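Local coordinates for protein alpha-ketoglutarate-dependent 2,4-dichlorophenoxyacetate dioxygenase (Bradyrhizobium diazoefficiens, PDB 5BKE) that probably acts as a 2-oxoglutarate-dependent dioxygenase that degrades aryloxyalkanoate herbicides, and here holds manganese together with the co-substrate analogue N-oxalylglycine, at residues Q64-R69 with R279-G284; I123-S128 with W257-T262. All coordinates share one frame; numbering follows the deposited sequence.

Interaction 1 of 2, residues Q64-R69 with R279-G284; sequences QREDAR and RATVAG. With OGA (N-oxalylglycine), chain O.
Glu66 N donates to Thr281 O (3.0 Å) and Ala283 N to Gln64 O (2.7 Å), which places Arg65 opposite Val282 in a single beta bridge. The bridge joins the loop after helix 52-59 to the run of chain that includes strand 276-281, one of the strands that build the cupin-type core of the TauD/TfdA family. The N-H of Glu66 is almost in line with its acceptor (171°), although it meets Thr281 O from above the carbonyl plane.

Two residues earlier, Arg279 runs from the strand to the ligand. Its CB and CG pass alongside N-oxalylglycine O2, and CD comes closest to that atom, at 3.3 Å. A bend at chi3 (91°) then turns the guanidinium edge-on to two partners. NE and NH2 both grip Thr281 OG1, at 2.9 Å from NE and 3.2 Å from NH2, close to the guanidinium plane; Asn86 also hydrogen-bonds this hydroxyl. NH1, at the tip, donates to N-oxalylglycine O1 at 2.8 Å. A leucine here has no nitrogen to offer, which would probably leave the ligand carboxylate without this charged mate and the Thr281 hydroxyl less firmly oriented.

Thr281 CG2 lies 3.8 Å from Glu66 OE1, a carboxylate oxygen hydrogen-bonded to Ser118. Ala283 CB rests near the loop carbonyls, 3.7 Å from Arg65 O. Two waters add to the seam: one bridges Gln64 N and Ala283 O, and the other donates to Glu66 OE2 while accepting from Gly284 N.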
ATOM      1  N   GLN C  64     -35.907 -31.250  -3.556  1.00 20.46           N
ATOM      2  CA  GLN C  64     -36.641 -32.509  -3.663  1.00 21.78           C
ATOM      3  C   GLN C  64     -35.791 -33.652  -3.115  1.00 22.57           C
ATOM      4  O   GLN C  64     -34.570 -33.522  -3.027  1.00 22.86           O
ATOM      5  CB  GLN C  64     -37.039 -32.771  -5.122  1.00 22.19           C
ATOM      6  CG  GLN C  64     -37.991 -31.728  -5.695  1.00 23.15           C
ATOM      7  CD  GLN C  64     -38.533 -32.090  -7.067  1.00 24.39           C
ATOM      8  OE1 GLN C  64     -38.081 -31.550  -8.073  1.00 25.82           O
ATOM      9  NE2 GLN C  64     -39.513 -33.004  -7.115  1.00 22.59           N
ATOM     10  N   ARG C  65     -36.437 -34.756  -2.739  1.00 23.67           N
ATOM     11  CA  ARG C  65     -35.752 -35.999  -2.356  1.00 25.55           C
ATOM     12  C   ARG C  65     -34.840 -36.490  -3.473  1.00 26.52           C
ATOM     13  O   ARG C  65     -35.238 -36.507  -4.647  1.00 25.92           O
ATOM     14  CB  ARG C  65     -36.763 -37.134  -2.108  1.00 27.81           C
ATOM     15  CG  ARG C  65     -37.493 -37.143  -0.777  1.00 29.69           C
ATOM     16  CD  ARG C  65     -38.626 -38.182  -0.808  1.00 31.37           C
ATOM     17  NE  ARG C  65     -39.759 -37.875   0.087  1.00 30.36           N
ATOM     18  CZ  ARG C  65     -40.741 -37.016  -0.191  1.00 31.02           C
ATOM     19  NH1 ARG C  65     -40.753 -36.333  -1.335  1.00 29.40           N
ATOM     20  NH2 ARG C  65     -41.711 -36.815   0.697  1.00 32.11           N
ATOM     21  N   GLU C  66     -33.629 -36.898  -3.107  1.00 26.84           N
ATOM     22  CA  GLU C  66     -32.797 -37.682  -4.003  1.00 29.42           C
ATOM     23  C   GLU C  66     -33.322 -39.120  -4.068  1.00 31.06           C
ATOM     24  O   GLU C  66     -33.550 -39.759  -3.031  1.00 28.94           O
ATOM     25  CB  GLU C  66     -31.329 -37.680  -3.569  1.00 29.07           C
ATOM     26  CG  GLU C  66     -30.397 -38.151  -4.677  1.00 30.42           C
ATOM     27  CD  GLU C  66     -28.929 -38.192  -4.279  1.00 32.76           C
ATOM     28  OE1 GLU C  66     -28.550 -39.022  -3.417  1.00 31.65           O
ATOM     29  OE2 GLU C  66     -28.147 -37.410  -4.863  1.00 33.52           O
ATOM     30  N   ASP C  67     -33.509 -39.609  -5.294  1.00 34.57           N
ATOM     31  CA  ASP C  67     -33.816 -41.018  -5.551  1.00 38.73           C
ATOM     32  C   ASP C  67     -32.683 -41.929  -5.040  1.00 39.88           C
ATOM     33  O   ASP C  67     -31.554 -41.884  -5.536  1.00 40.28           O
ATOM     34  CB  ASP C  67     -34.089 -41.236  -7.045  1.00 40.93           C
ATOM     35  CG  ASP C  67     -34.655 -42.625  -7.362  1.00 44.77           C
ATOM     36  OD1 ASP C  67     -34.801 -43.491  -6.462  1.00 44.35           O
ATOM     37  OD2 ASP C  67     -34.964 -42.848  -8.550  1.00 48.71           O
ATOM     38  N   ALA C  68     -33.020 -42.738  -4.034  1.00 43.67           N
ATOM     39  CA  ALA C  68     -32.086 -43.625  -3.338  1.00 48.32           C
ATOM     40  C   ALA C  68     -31.530 -44.788  -4.179  1.00 53.15           C
ATOM     41  O   ALA C  68     -30.435 -45.279  -3.887  1.00 54.74           O
ATOM     42  CB  ALA C  68     -32.728 -44.156  -2.061  1.00 48.41           C
ATOM     43  N   ARG C  69     -32.279 -45.219  -5.202  1.00 56.31           N
ATOM     44  CA  ARG C  69     -31.904 -46.360  -6.060  1.00 60.82           C
ATOM     45  C   ARG C  69     -30.514 -46.237  -6.700  1.00 62.53           C
ATOM     46  O   ARG C  69     -30.164 -45.182  -7.241  1.00 63.00           O
ATOM     47  CB  ARG C  69     -32.968 -46.594  -7.136  1.00 63.17           C
ATOM     48  CG  ARG C  69     -33.944 -47.716  -6.810  1.00 69.86           C
ATOM     49  CD  ARG C  69     -33.559 -49.020  -7.503  1.00 76.83           C
ATOM     50  NE  ARG C  69     -33.860 -48.986  -8.939  1.00 81.27           N
ATOM     51  CZ  ARG C  69     -33.392 -49.843  -9.848  1.00 83.47           C
ATOM     52  NH1 ARG C  69     -32.575 -50.836  -9.499  1.00 83.98           N
ATOM     53  NH2 ARG C  69     -33.744 -49.700 -11.122  1.00 81.34           N
ATOM     54  N   ARG C 279     -30.463 -40.244   7.690  1.00 25.75           N
ATOM     55  CA  ARG C 279     -30.148 -39.143   6.768  1.00 25.48           C
ATOM     56  C   ARG C 279     -31.314 -38.809   5.824  1.00 24.70           C
ATOM     57  O   ARG C 279     -31.934 -39.707   5.268  1.00 24.51           O
ATOM     58  CB  ARG C 279     -28.888 -39.491   5.944  1.00 25.27           C
ATOM     59  CG  ARG C 279     -28.280 -38.328   5.162  1.00 24.98           C
ATOM     60  CD  ARG C 279     -27.062 -38.755   4.354  1.00 24.71           C
ATOM     61  NE  ARG C 279     -27.426 -39.169   3.002  1.00 25.00           N
ATOM     62  CZ  ARG C 279     -26.646 -39.847   2.155  1.00 24.91           C
ATOM     63  NH1 ARG C 279     -25.418 -40.229   2.488  1.00 23.91           N
ATOM     64  NH2 ARG C 279     -27.109 -40.151   0.947  1.00 25.52           N
ATOM     65  N   ALA C 280     -31.615 -37.525   5.665  1.00 23.16           N
ATOM     66  CA  ALA C 280     -32.424 -37.062   4.535  1.00 22.95           C
ATOM     67  C   ALA C 280     -31.484 -36.460   3.493  1.00 23.41           C
ATOM     68  O   ALA C 280     -30.513 -35.763   3.844  1.00 23.98           O
ATOM     69  CB  ALA C 280     -33.466 -36.050   4.976  1.00 21.69           C
ATOM     70  N   THR C 281     -31.759 -36.740   2.224  1.00 22.75           N
ATOM     71  CA  THR C 281     -30.924 -36.243   1.122  1.00 22.22           C
ATOM     72  C   THR C 281     -31.739 -35.435   0.116  1.00 21.24           C
ATOM     73  O   THR C 281     -32.767 -35.901  -0.387  1.00 20.78           O
ATOM     74  CB  THR C 281     -30.149 -37.377   0.425  1.00 21.72           C
ATOM     75  OG1 THR C 281     -29.615 -38.256   1.419  1.00 22.72           O
ATOM     76  CG2 THR C 281     -28.989 -36.815  -0.380  1.00 21.32           C
ATOM     77  N   VAL C 282     -31.273 -34.218  -0.143  1.00 20.57           N
ATOM     78  CA  VAL C 282     -31.893 -33.331  -1.119  1.00 20.27           C
ATOM     79  C   VAL C 282     -31.142 -33.495  -2.427  1.00 21.10           C
ATOM     80  O   VAL C 282     -29.913 -33.324  -2.464  1.00 21.35           O
ATOM     81  CB  VAL C 282     -31.843 -31.856  -0.676  1.00 20.13           C
ATOM     82  CG1 VAL C 282     -32.525 -30.949  -1.701  1.00 18.68           C
ATOM     83  CG2 VAL C 282     -32.479 -31.690   0.695  1.00 19.80           C
ATOM     84  N   ALA C 283     -31.881 -33.831  -3.488  1.00 20.97           N
ATOM     85  CA  ALA C 283     -31.315 -34.036  -4.826  1.00 21.90           C
ATOM     86  C   ALA C 283     -30.584 -32.795  -5.309  1.00 21.95           C
ATOM     87  O   ALA C 283     -30.991 -31.681  -4.998  1.00 22.05           O
ATOM     88  CB  ALA C 283     -32.419 -34.402  -5.819  1.00 20.01           C
ATOM     89  N   GLY C 284     -29.519 -32.997  -6.078  1.00 24.37           N
ATOM     90  CA  GLY C 284     -28.851 -31.901  -6.794  1.00 28.37           C
ATOM     91  C   GLY C 284     -29.674 -31.367  -7.962  1.00 31.93           C
ATOM     92  O   GLY C 284     -30.556 -32.057  -8.467  1.00 29.77           O
TER
HETATM   93  C1  OGA O 402     -23.740 -39.939   5.685  1.00 29.89           C
HETATM   94  C2  OGA O 402     -22.501 -40.238   6.368  1.00 28.89           C
HETATM   95  C4  OGA O 402     -21.424 -40.665   8.537  1.00 31.18           C
HETATM   96  C5  OGA O 402     -21.942 -40.964   9.918  1.00 32.50           C
HETATM   97  O1  OGA O 402     -23.659 -39.512   4.507  1.00 29.18           O
HETATM   98  O2  OGA O 402     -24.816 -40.077   6.307  1.00 31.38           O
HETATM   99  O2' OGA O 402     -21.501 -40.451   5.688  1.00 28.82           O
HETATM  100  O3  OGA O 402     -22.759 -41.907  10.027  1.00 34.75           O
HETATM  101  N1  OGA O 402     -22.523 -40.223   7.694  1.00 29.78           N
HETATM  102  O4  OGA O 402     -21.551 -40.257  10.875  1.00 31.84           O
HETATM  103  O   HOH W   1     -33.522 -30.669  -5.246  1.00 19.63           O
HETATM  104  O   HOH W   2     -28.734 -35.887  -6.704  1.00 23.08           O

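Interaction 2 of 2, residues I123-S128 with W257-T262. With OGA (N-oxalylglycine), chain O.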
ATOM      1  N   ILE C 123     -25.959 -36.411 -11.434  1.00 30.48           N
ATOM      2  CA  ILE C 123     -26.331 -35.203 -10.696  1.00 30.03           C
ATOM      3  C   ILE C 123     -26.115 -35.502  -9.198  1.00 29.09           C
ATOM      4  O   ILE C 123     -26.924 -36.205  -8.588  1.00 30.71           O
ATOM      5  CB  ILE C 123     -27.771 -34.712 -11.018  1.00 30.83           C
ATOM      6  CG1 ILE C 123     -27.936 -34.436 -12.529  1.00 31.94           C
ATOM      7  CG2 ILE C 123     -28.066 -33.439 -10.244  1.00 30.89           C
ATOM      8  CD1 ILE C 123     -29.358 -34.180 -13.008  1.00 31.78           C
ATOM      9  N   PRO C 124     -25.006 -34.995  -8.609  1.00 27.15           N
ATOM     10  CA  PRO C 124     -24.728 -35.337  -7.210  1.00 26.37           C
ATOM     11  C   PRO C 124     -25.605 -34.551  -6.236  1.00 24.86           C
ATOM     12  O   PRO C 124     -26.129 -33.496  -6.596  1.00 24.77           O
ATOM     13  CB  PRO C 124     -23.259 -34.953  -7.048  1.00 26.61           C
ATOM     14  CG  PRO C 124     -23.072 -33.802  -7.996  1.00 26.43           C
ATOM     15  CD  PRO C 124     -23.979 -34.086  -9.167  1.00 26.66           C
ATOM     16  N   ALA C 125     -25.743 -35.068  -5.018  1.00 24.27           N
ATOM     17  CA  ALA C 125     -26.588 -34.484  -3.970  1.00 23.61           C
ATOM     18  C   ALA C 125     -26.257 -33.019  -3.645  1.00 23.51           C
ATOM     19  O   ALA C 125     -25.115 -32.594  -3.776  1.00 23.09           O
ATOM     20  CB  ALA C 125     -26.489 -35.321  -2.713  1.00 22.80           C
ATOM     21  N   LYS C 126     -27.283 -32.269  -3.254  1.00 22.42           N
ATOM     22  CA  LYS C 126     -27.137 -30.932  -2.718  1.00 22.15           C
ATOM     23  C   LYS C 126     -26.866 -31.032  -1.201  1.00 22.11           C
ATOM     24  O   LYS C 126     -25.700 -31.080  -0.790  1.00 21.54           O
ATOM     25  CB  LYS C 126     -28.396 -30.117  -3.043  1.00 22.73           C
ATOM     26  CG  LYS C 126     -28.268 -28.619  -2.848  1.00 22.22           C
ATOM     27  CD  LYS C 126     -29.553 -27.923  -3.265  1.00 22.25           C
ATOM     28  CE  LYS C 126     -29.766 -26.631  -2.484  1.00 21.78           C
ATOM     29  NZ  LYS C 126     -31.033 -25.939  -2.852  1.00 21.34           N
ATOM     30  N   PHE C 127     -27.920 -31.108  -0.383  1.00 21.21           N
ATOM     31  CA  PHE C 127     -27.759 -31.185   1.080  1.00 20.75           C
ATOM     32  C   PHE C 127     -27.995 -32.587   1.605  1.00 20.38           C
ATOM     33  O   PHE C 127     -28.861 -33.316   1.092  1.00 21.10           O
ATOM     34  CB  PHE C 127     -28.714 -30.231   1.822  1.00 20.54           C
ATOM     35  CG  PHE C 127     -28.534 -28.765   1.487  1.00 20.94           C
ATOM     36  CD1 PHE C 127     -27.348 -28.272   0.931  1.00 20.66           C
ATOM     37  CD2 PHE C 127     -29.555 -27.865   1.777  1.00 21.05           C
ATOM     38  CE1 PHE C 127     -27.204 -26.921   0.644  1.00 20.95           C
ATOM     39  CE2 PHE C 127     -29.413 -26.504   1.498  1.00 22.01           C
ATOM     40  CZ  PHE C 127     -28.238 -26.036   0.922  1.00 21.00           C
ATOM     41  N   SER C 128     -27.230 -32.949   2.625  1.00 19.34           N
ATOM     42  CA  SER C 128     -27.494 -34.121   3.449  1.00 19.54           C
ATOM     43  C   SER C 128     -27.787 -33.703   4.887  1.00 20.32           C
ATOM     44  O   SER C 128     -27.111 -32.821   5.438  1.00 19.37           O
ATOM     45  CB  SER C 128     -26.302 -35.059   3.442  1.00 19.55           C
ATOM     46  OG  SER C 128     -26.006 -35.529   2.141  1.00 21.23           O
ATOM     47  N   TRP C 257     -25.097 -30.729   5.886  1.00 20.72           N
ATOM     48  CA  TRP C 257     -23.943 -30.260   5.137  1.00 20.65           C
ATOM     49  C   TRP C 257     -24.233 -30.082   3.653  1.00 21.08           C
ATOM     50  O   TRP C 257     -25.108 -30.769   3.091  1.00 20.44           O
ATOM     51  CB  TRP C 257     -22.720 -31.159   5.376  1.00 19.87           C
ATOM     52  CG  TRP C 257     -22.892 -32.606   4.980  1.00 20.32           C
ATOM     53  CD1 TRP C 257     -22.625 -33.159   3.751  1.00 19.73           C
ATOM     54  CD2 TRP C 257     -23.334 -33.687   5.818  1.00 20.28           C
ATOM     55  NE1 TRP C 257     -22.892 -34.502   3.771  1.00 20.70           N
ATOM     56  CE2 TRP C 257     -23.323 -34.861   5.023  1.00 20.42           C
ATOM     57  CE3 TRP C 257     -23.755 -33.777   7.157  1.00 20.41           C
ATOM     58  CZ2 TRP C 257     -23.710 -36.113   5.520  1.00 20.17           C
ATOM     59  CZ3 TRP C 257     -24.136 -35.025   7.660  1.00 20.22           C
ATOM     60  CH2 TRP C 257     -24.115 -36.175   6.837  1.00 21.16           C
ATOM     61  N   ASP C 258     -23.508 -29.146   3.038  1.00 19.44           N
ATOM     62  CA  ASP C 258     -23.559 -28.954   1.606  1.00 19.44           C
ATOM     63  C   ASP C 258     -22.495 -29.821   0.957  1.00 19.85           C
ATOM     64  O   ASP C 258     -21.286 -29.595   1.127  1.00 19.12           O
ATOM     65  CB  ASP C 258     -23.393 -27.478   1.227  1.00 19.63           C
ATOM     66  CG  ASP C 258     -23.626 -27.220  -0.259  1.00 20.94           C
ATOM     67  OD1 ASP C 258     -23.925 -28.173  -1.023  1.00 20.69           O
ATOM     68  OD2 ASP C 258     -23.524 -26.042  -0.668  1.00 21.60           O
ATOM     69  N   ASN C 259     -22.957 -30.827   0.207  1.00 19.41           N
ATOM     70  CA  ASN C 259     -22.050 -31.770  -0.484  1.00 18.87           C
ATOM     71  C   ASN C 259     -21.239 -31.088  -1.587  1.00 18.91           C
ATOM     72  O   ASN C 259     -20.161 -31.561  -1.949  1.00 18.48           O
ATOM     73  CB  ASN C 259     -22.839 -32.967  -1.043  1.00 18.45           C
ATOM     74  CG  ASN C 259     -23.302 -33.917   0.059  1.00 18.14           C
ATOM     75  OD1 ASN C 259     -22.490 -34.610   0.700  1.00 17.51           O
ATOM     76  ND2 ASN C 259     -24.608 -33.933   0.303  1.00 17.50           N
ATOM     77  N   ARG C 260     -21.760 -29.964  -2.084  1.00 18.57           N
ATOM     78  CA  ARG C 260     -21.129 -29.188  -3.155  1.00 19.92           C
ATOM     79  C   ARG C 260     -19.878 -28.393  -2.690  1.00 20.52           C
ATOM     80  O   ARG C 260     -19.097 -27.926  -3.536  1.00 20.28           O
ATOM     81  CB  ARG C 260     -22.156 -28.250  -3.820  1.00 19.69           C
ATOM     82  CG  ARG C 260     -23.476 -28.927  -4.207  1.00 19.74           C
ATOM     83  CD  ARG C 260     -24.537 -27.936  -4.661  1.00 19.61           C
ATOM     84  NE  ARG C 260     -24.909 -27.008  -3.596  1.00 19.99           N
ATOM     85  CZ  ARG C 260     -25.783 -26.012  -3.711  1.00 20.41           C
ATOM     86  NH1 ARG C 260     -26.427 -25.794  -4.857  1.00 20.76           N
ATOM     87  NH2 ARG C 260     -26.029 -25.233  -2.662  1.00 20.44           N
ATOM     88  N   GLN C 261     -19.681 -28.304  -1.365  1.00 20.15           N
ATOM     89  CA  GLN C 261     -18.613 -27.502  -0.745  1.00 20.70           C
ATOM     90  C   GLN C 261     -17.739 -28.257   0.255  1.00 21.48           C
ATOM     91  O   GLN C 261     -16.818 -27.655   0.829  1.00 21.05           O
ATOM     92  CB  GLN C 261     -19.211 -26.284  -0.022  1.00 20.57           C
ATOM     93  CG  GLN C 261     -20.026 -25.362  -0.905  1.00 21.39           C
ATOM     94  CD  GLN C 261     -20.512 -24.146  -0.167  1.00 21.55           C
ATOM     95  OE1 GLN C 261     -19.832 -23.123  -0.153  1.00 21.03           O
ATOM     96  NE2 GLN C 261     -21.695 -24.242   0.456  1.00 20.75           N
ATOM     97  N   THR C 262     -18.031 -29.544   0.481  1.00 21.26           N
ATOM     98  CA  THR C 262     -17.429 -30.298   1.583  1.00 22.03           C
ATOM     99  C   THR C 262     -17.084 -31.748   1.258  1.00 22.66           C
ATOM    100  O   THR C 262     -17.573 -32.318   0.281  1.00 23.13           O
ATOM    101  CB  THR C 262     -18.358 -30.375   2.822  1.00 23.10           C
ATOM    102  OG1 THR C 262     -19.566 -31.073   2.475  1.00 24.23           O
ATOM    103  CG2 THR C 262     -18.685 -28.996   3.406  1.00 22.26           C
TER
HETATM  104  C1  OGA O 402     -23.740 -39.939   5.685  1.00 29.89           C
HETATM  105  C2  OGA O 402     -22.501 -40.238   6.368  1.00 28.89           C
HETATM  106  C4  OGA O 402     -21.424 -40.665   8.537  1.00 31.18           C
HETATM  107  C5  OGA O 402     -21.942 -40.964   9.918  1.00 32.50           C
HETATM  108  O1  OGA O 402     -23.659 -39.512   4.507  1.00 29.18           O
HETATM  109  O2  OGA O 402     -24.816 -40.077   6.307  1.00 31.38           O
HETATM  110  O2' OGA O 402     -21.501 -40.451   5.688  1.00 28.82           O
HETATM  111  O3  OGA O 402     -22.759 -41.907  10.027  1.00 34.75           O
HETATM  112  N1  OGA O 402     -22.523 -40.223   7.694  1.00 29.78           N
HETATM  113  O4  OGA O 402     -21.551 -40.257  10.875  1.00 31.84           O
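Asn259 and Ser128 both turn their side chains anti to their own carbonyl carbons (chi1 -73° and -61°), which brings Asn259 ND2 within 2.8 Å of Ser128 OG, the hydroxyl lying in the amide plane. Trp257 instead sets CG between its backbone N and carbonyl carbon (chi1 60°), and the indole folds back over Ser128. Ser128 CB therefore sits over one face of the ring, near its rim, 3.4 Å from Trp257 CE2. At the ring edge Trp257 CZ2 approaches N-oxalylglycine O1 at 3.5 Å, so the indole forms part of the ligand pocket wall.

The backbones form an antiparallel ladder: Ser128 and Trp257 are a hydrogen-bonded pair, Phe127 and Asp258 a non-hydrogen-bonded one. As the ladder ends, Lys126 O takes two donors, Asn259 N at 2.9 Å nearly in line with the carbonyl, and Asn259 ND2 at 3.2 Å from above the carbonyl plane. Phe127 meets Asp258 with its edge, CE1 lying 3.7 Å from Asp258 CG, and the carboxylate is turned almost perpendicular to the ring. That carboxylate serves an Asx turn, with OD1 accepting Arg260 N, and a salt bridge in which Arg260 NE reaches the syn lone pair of OD1 at 3.0 Å. Lys126 CG covers the guanidinium centre, 3.7 Å from Arg260 CZ.

Ser128 OG and Asn259 OD1 hydrogen-bond Asp117 OD2 and Asp117 N respectively, a second shell that probably positions this manganese ligand. Lys126 NZ forms a salt bridge to Glu34 of helix 27-40. Within the main sheet, strand 254-258 runs between strands 42-45 and 127-132, and the latter has strand 276-281 on its other side.

From the N terminus the chain passes through helices 27-40 and 52-59 before reaching 64-69, which waits for its partner until 279-284, which begins within the last strand, 276-281. Interaction 1 thus closes a loop of about 210 residues. Interaction 2 lies wholly within that span, joining 123-128 to 257-262 and closing a shorter loop of about 129 residues; the two nest and do not cross. Their centres are 10 Å apart, and they meet directly where strands 127-132 and 276-281 run side by side: Val282 N lies 2.9 Å from Phe127 O, a probable hydrogen bond. Together they link the early loop, three central strands and the N-oxalylglycine pocket.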